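Local coordinates for sterol regulatory element-binding protein cleavage-activating protein (Schizosaccharomyces pombe, PDB 4YHC) that escorts the membrane-bound transcription factor precursor sre1 for its processing at low sterol and oxygen, the chain here being the WD40 domain of this escort protein, at residues F282-I287 and I313-W318; S183-R188 and M232-F237. The protein carries 9 engineered substitutions. All coordinates share one frame; numbering follows the deposited sequence.

Interaction 1 (F282-I287 and I313-W318)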
loop_
_atom_site.group_PDB
_atom_site.type_symbol
_atom_site.label_atom_id
_atom_site.label_comp_id
_atom_site.label_asym_id
_atom_site.label_seq_id
_atom_site.Cartn_x
_atom_site.Cartn_y
_atom_site.Cartn_z
ATOM N N PHE A 282 -6.446 15.493 13.179
ATOM C CA PHE A 282 -6.352 14.814 11.905
ATOM C C PHE A 282 -7.752 14.472 11.435
ATOM O O PHE A 282 -8.465 13.599 12.021
ATOM C CB PHE A 282 -5.432 13.636 11.998
ATOM C CG PHE A 282 -5.067 13.059 10.653
ATOM C CD1 PHE A 282 -5.936 12.269 9.981
ATOM C CD2 PHE A 282 -3.821 13.303 10.108
ATOM C CE1 PHE A 282 -5.628 11.781 8.717
ATOM C CE2 PHE A 282 -3.481 12.826 8.836
ATOM C CZ PHE A 282 -4.413 12.087 8.140
ATOM N N ARG A 283 -8.191 15.140 10.391
ATOM C CA ARG A 283 -9.566 14.984 9.918
ATOM C C ARG A 283 -9.612 14.277 8.576
ATOM O O ARG A 283 -8.696 14.454 7.769
ATOM C CB ARG A 283 -10.286 16.297 9.795
ATOM C CG ARG A 283 -10.351 17.155 11.062
ATOM C CD ARG A 283 -10.996 18.483 10.687
ATOM N NE ARG A 283 -11.128 19.372 11.854
ATOM C CZ ARG A 283 -11.450 20.684 11.758
ATOM N NH1 ARG A 283 -11.767 21.229 10.590
ATOM N NH2 ARG A 283 -11.572 21.407 12.853
ATOM N N VAL A 284 -10.619 13.413 8.406
ATOM C CA VAL A 284 -10.911 12.723 7.153
ATOM C C VAL A 284 -12.367 12.770 6.831
ATOM O O VAL A 284 -13.210 12.921 7.731
ATOM C CB VAL A 284 -10.434 11.223 7.199
ATOM C CG1 VAL A 284 -8.974 11.182 7.553
ATOM C CG2 VAL A 284 -11.276 10.392 8.183
ATOM N N SER A 285 -12.707 12.673 5.553
ATOM C CA SER A 285 -14.097 12.673 5.175
ATOM C C SER A 285 -14.708 11.256 5.259
ATOM O O SER A 285 -15.931 11.150 5.316
ATOM C CB SER A 285 -14.289 13.138 3.728
ATOM O OG SER A 285 -13.874 14.482 3.553
ATOM N N SER A 286 -13.874 10.220 5.246
ATOM C CA SER A 286 -14.340 8.782 5.193
ATOM C C SER A 286 -13.239 7.825 5.514
ATOM O O SER A 286 -12.056 8.219 5.444
ATOM C CB SER A 286 -14.972 8.363 3.880
ATOM O OG SER A 286 -14.076 8.364 2.777
ATOM N N ILE A 287 -13.608 6.604 5.938
ATOM C CA ILE A 287 -12.621 5.559 6.198
ATOM C C ILE A 287 -13.127 4.342 5.459
ATOM O O ILE A 287 -14.342 4.029 5.547
ATOM C CB ILE A 287 -12.557 5.217 7.686
ATOM C CG1 ILE A 287 -12.438 6.465 8.527
ATOM C CG2 ILE A 287 -11.416 4.230 7.981
ATOM C CD1 ILE A 287 -12.494 6.198 10.030
ATOM N N ILE A 313 -14.700 13.300 10.020
ATOM C CA ILE A 313 -14.426 12.509 11.181
ATOM C C ILE A 313 -13.116 12.934 11.660
ATOM O O ILE A 313 -12.159 13.057 10.829
ATOM C CB ILE A 313 -14.321 11.053 10.662
ATOM C CG1 ILE A 313 -15.643 10.625 10.047
ATOM C CG2 ILE A 313 -13.839 10.064 11.681
ATOM C CD1 ILE A 313 -15.484 9.469 9.055
ATOM N N ILE A 314 -12.975 13.083 12.975
ATOM C CA ILE A 314 -11.716 13.313 13.575
ATOM C C ILE A 314 -11.129 11.971 13.953
ATOM O O ILE A 314 -11.619 11.364 14.896
ATOM C CB ILE A 314 -11.852 14.198 14.845
ATOM C CG1 ILE A 314 -12.297 15.596 14.484
ATOM C CG2 ILE A 314 -10.566 14.217 15.651
ATOM C CD1 ILE A 314 -12.870 16.360 15.676
ATOM N N LEU A 315 -10.066 11.530 13.222
ATOM C CA LEU A 315 -9.380 10.286 13.461
ATOM C C LEU A 315 -8.406 10.335 14.569
ATOM O O LEU A 315 -8.159 9.337 15.184
ATOM C CB LEU A 315 -8.535 9.837 12.251
ATOM C CG LEU A 315 -9.071 9.016 11.108
ATOM C CD1 LEU A 315 -7.861 8.491 10.289
ATOM C CD2 LEU A 315 -10.015 7.931 11.606
ATOM N N ASN A 316 -7.738 11.450 14.792
ATOM C CA ASN A 316 -6.794 11.486 15.862
ATOM C C ASN A 316 -6.506 12.963 16.222
ATOM O O ASN A 316 -6.918 13.855 15.487
ATOM C CB ASN A 316 -5.501 10.736 15.506
ATOM C CG ASN A 316 -4.658 10.415 16.707
ATOM O OD1 ASN A 316 -5.094 10.601 17.866
ATOM N ND2 ASN A 316 -3.429 9.932 16.461
ATOM N N LYS A 317 -5.898 13.188 17.374
ATOM C CA LYS A 317 -5.607 14.565 17.796
ATOM C C LYS A 317 -4.216 14.569 18.337
ATOM O O LYS A 317 -3.827 13.612 18.980
ATOM C CB LYS A 317 -6.596 15.090 18.866
ATOM C CG LYS A 317 -8.033 15.152 18.410
ATOM C CD LYS A 317 -8.899 16.136 19.160
ATOM C CE LYS A 317 -9.416 15.568 20.454
ATOM N NZ LYS A 317 -9.927 16.649 21.380
ATOM N N TRP A 318 -3.500 15.672 18.114
ATOM C CA TRP A 318 -2.191 15.867 18.630
ATOM C C TRP A 318 -2.160 15.734 20.170
ATOM O O TRP A 318 -1.274 15.056 20.743
ATOM C CB TRP A 318 -1.711 17.269 18.202
ATOM C CG TRP A 318 -0.246 17.455 18.344
ATOM C CD1 TRP A 318 0.418 18.014 19.414
ATOM C CD2 TRP A 318 0.765 17.055 17.417
ATOM N NE1 TRP A 318 1.740 18.013 19.178
ATOM C CE2 TRP A 318 2.003 17.408 17.984
ATOM C CE3 TRP A 318 0.752 16.400 16.171
ATOM C CZ2 TRP A 318 3.223 17.120 17.357
ATOM C CZ3 TRP A 318 1.942 16.150 15.537
ATOM C CH2 TRP A 318 3.169 16.505 16.126
#
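Val-284 and Ile-313 form an antiparallel hydrogen-bonded pair: Val-284 N donates to Ile-313 O at 2.9 Å with an N-H...O angle of 171°, and Ile-313 N returns a bond to Val-284 O. Two residues back, Phe-282 O accepts from Leu-315 N at 2.9 Å while Phe-282 N donates to Asn-316 O, so Leu-315 and Asn-316 both face Phe-282 in a classic beta bulge. Leu-315 carries its isobutyl group against Val-284, crossing it at about a right angle; its CG lies 3.9 Å from Val-284 CG2. A chi1 of -55° sets Val-284 CG1 beside its own backbone N and CG2 between N and the carbonyl carbon, and both methyls meet Leu-315. Beyond, Leu-315 CD2 meets Ile-287 CD1 at 3.4 Å, tighter than usual for two methyls. Ile-313 CD1 reaches 4.3 Å from Ile-287 CG1, past the strand break at Ser-285. With an alanine at Leu-315 the CG branch is gone, and a gap would probably open between Val-284 and Ile-287. Arg-283, on the Ile-314 face, forms salt bridges with Asp-329 and Asp-331, while Gln-281 accepts from its NE. Strand 269-278 flanks strand 281-292 within the same sheet, and Ile-235 of strand 235-239 packs on Leu-315 from the neighbouring propeller blade.

Interaction 2 (S183-R188 and M232-F237)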
loop_
_atom_site.group_PDB
_atom_site.type_symbol
_atom_site.label_atom_id
_atom_site.label_comp_id
_atom_site.label_asym_id
_atom_site.label_seq_id
_atom_site.Cartn_x
_atom_site.Cartn_y
_atom_site.Cartn_z
ATOM N N SER A 183 5.930 8.885 11.285
ATOM C CA SER A 183 4.852 9.730 11.756
ATOM C C SER A 183 5.399 11.151 11.971
ATOM O O SER A 183 6.581 11.311 11.933
ATOM C CB SER A 183 4.291 9.159 13.047
ATOM O OG SER A 183 4.769 9.856 14.199
ATOM N N PRO A 184 4.536 12.151 12.259
ATOM C CA PRO A 184 5.104 13.482 12.583
ATOM C C PRO A 184 5.884 13.528 13.909
ATOM O O PRO A 184 6.723 14.399 14.108
ATOM C CB PRO A 184 3.872 14.373 12.613
ATOM C CG PRO A 184 2.867 13.682 11.739
ATOM C CD PRO A 184 3.073 12.233 12.148
ATOM N N THR A 185 5.699 12.537 14.767
ATOM C CA THR A 185 6.317 12.534 16.089
ATOM C C THR A 185 7.550 11.651 16.072
ATOM O O THR A 185 8.552 11.984 16.693
ATOM C CB THR A 185 5.268 12.146 17.153
ATOM O OG1 THR A 185 4.283 13.191 17.235
ATOM C CG2 THR A 185 5.887 11.933 18.530
ATOM N N ALA A 186 7.504 10.532 15.370
ATOM C CA ALA A 186 8.618 9.566 15.413
ATOM C C ALA A 186 8.593 8.577 14.260
ATOM O O ALA A 186 7.550 8.395 13.598
ATOM C CB ALA A 186 8.591 8.812 16.715
ATOM N N ASN A 187 9.751 7.979 13.973
ATOM C CA ASN A 187 9.821 6.789 13.152
ATOM C C ASN A 187 9.513 5.593 13.991
ATOM O O ASN A 187 10.002 5.484 15.083
ATOM C CB ASN A 187 11.184 6.648 12.533
ATOM C CG ASN A 187 11.441 7.700 11.485
ATOM O OD1 ASN A 187 10.501 8.347 10.995
ATOM N ND2 ASN A 187 12.702 7.772 11.017
ATOM N N ARG A 188 8.630 4.735 13.502
ATOM C CA ARG A 188 8.178 3.582 14.266
ATOM C C ARG A 188 8.164 2.355 13.411
ATOM O O ARG A 188 7.935 2.438 12.213
ATOM C CB ARG A 188 6.792 3.833 14.792
ATOM C CG ARG A 188 6.588 5.093 15.565
ATOM C CD ARG A 188 5.237 5.072 16.271
ATOM N NE ARG A 188 4.707 6.412 16.581
ATOM C CZ ARG A 188 5.009 7.139 17.675
ATOM N NH1 ARG A 188 4.514 8.356 17.850
ATOM N NH2 ARG A 188 5.845 6.680 18.563
ATOM N N MET A 232 0.761 9.314 8.735
ATOM C CA MET A 232 0.664 10.769 9.026
ATOM C C MET A 232 -0.294 11.125 10.182
ATOM O O MET A 232 -0.225 12.245 10.685
ATOM C CB MET A 232 0.211 11.577 7.783
ATOM C CG MET A 232 -0.991 11.029 7.064
ATOM S SD MET A 232 -1.489 12.027 5.604
ATOM C CE MET A 232 0.084 12.744 5.113
ATOM N N ALA A 233 -1.210 10.200 10.524
ATOM C CA ALA A 233 -2.160 10.364 11.620
ATOM C C ALA A 233 -1.587 9.778 12.900
ATOM O O ALA A 233 -2.169 9.929 13.953
ATOM C CB ALA A 233 -3.508 9.691 11.236
ATOM N N ASP A 234 -0.475 9.042 12.796
ATOM C CA ASP A 234 0.154 8.288 13.887
ATOM C C ASP A 234 -0.892 7.242 14.492
ATOM O O ASP A 234 -1.099 7.136 15.690
ATOM C CB ASP A 234 0.723 9.194 14.968
ATOM C CG ASP A 234 1.995 8.669 15.556
ATOM O OD1 ASP A 234 2.394 7.532 15.249
ATOM O OD2 ASP A 234 2.668 9.451 16.261
ATOM N N ILE A 235 -1.488 6.486 13.607
ATOM C CA ILE A 235 -2.511 5.538 13.963
ATOM C C ILE A 235 -2.116 4.166 13.462
ATOM O O ILE A 235 -1.632 4.054 12.329
ATOM C CB ILE A 235 -3.828 5.886 13.293
ATOM C CG1 ILE A 235 -4.439 7.068 14.048
ATOM C CG2 ILE A 235 -4.819 4.727 13.399
ATOM C CD1 ILE A 235 -5.587 7.659 13.315
ATOM N N LEU A 236 -2.359 3.165 14.300
ATOM C CA LEU A 236 -2.269 1.774 13.932
ATOM C C LEU A 236 -3.611 1.090 14.093
ATOM O O LEU A 236 -4.305 1.304 15.144
ATOM C CB LEU A 236 -1.271 1.092 14.852
ATOM C CG LEU A 236 -1.016 -0.380 14.547
ATOM C CD1 LEU A 236 0.424 -0.757 14.628
ATOM C CD2 LEU A 236 -1.781 -1.281 15.513
ATOM N N PHE A 237 -3.981 0.284 13.088
ATOM C CA PHE A 237 -5.235 -0.489 13.114
ATOM C C PHE A 237 -4.801 -1.940 13.437
ATOM O O PHE A 237 -3.902 -2.489 12.779
ATOM C CB PHE A 237 -5.995 -0.434 11.797
ATOM C CG PHE A 237 -6.588 0.896 11.476
ATOM C CD1 PHE A 237 -5.818 1.904 10.920
ATOM C CD2 PHE A 237 -7.919 1.147 11.706
ATOM C CE1 PHE A 237 -6.369 3.133 10.652
ATOM C CE2 PHE A 237 -8.447 2.342 11.446
ATOM C CZ PHE A 237 -7.695 3.328 10.887
HETATM O O HOH W 1 2.324 12.080 15.815
#
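Asp-234, just before strand 235-239, meets Arg-188 of strand 187-193 and Ser-183 of the loop ahead of it. Its CB lies 4.1 Å from Ser-183 CB, and a chi1 of -144° sets the carboxylate between Ser-183 and the guanidinium of Arg-188. Asp-234 OD1 accepts from Arg-188 NE, 2.9 Å away, on its syn lone pair, and also lies close to Ser-183 CB. Asp-234 OD2 accepts from Arg-188 NH1 at 2.7 Å, with an N-H...O angle of 169°. The guanidinium thus grips the carboxylate side-on, one nitrogen to each oxygen, with the two planes only 24° apart. A water donates to Asp-234 OD2 and lies 2.7 Å from Thr-185 OG1, bridging the two. Ser-183 OG, 3.0 Å from Asp-234 OD2, makes at most a weak bond there; it also accepts from the backbone N atoms of Thr-185 and Ala-186, an ST turn and ST motif. Nearby, Pro-184 CG rests on Met-232 O at 3.6 Å. The other amino group of Arg-188, NH2, bonds a citrate, probably from the crystallisation liquor. Charge pairing, rather than apolar burial, therefore ties the predicted WD 4 repeat to the next blade, and the carboxylate is likely to stay ionised beside the guanidinium.

Overall arrangement
Interaction 1 is a buried strand pairing inside one sheet, held by backbone hydrogen bonds and aliphatic side chains; interaction 2 is partly buried and joins two different four-stranded sheets through a salt bridge, a water and a loop serine. The centres of interactions 1 and 2 are about 13 Å apart, and the two meet around residues 232-235. Asn-316 ND2 probably hydrogen-bonds Ala-233 O at 2.8 Å, and the Phe-282 ring packs on Met-232, with Phe-282 CE2 3.5 Å from Met-232 CG. The sheet of strand 235-239 thus meets one neighbour through a charged pair and the other through apolar packing and the Asn-316 bond, while Trp-318 touches Thr-185 directly.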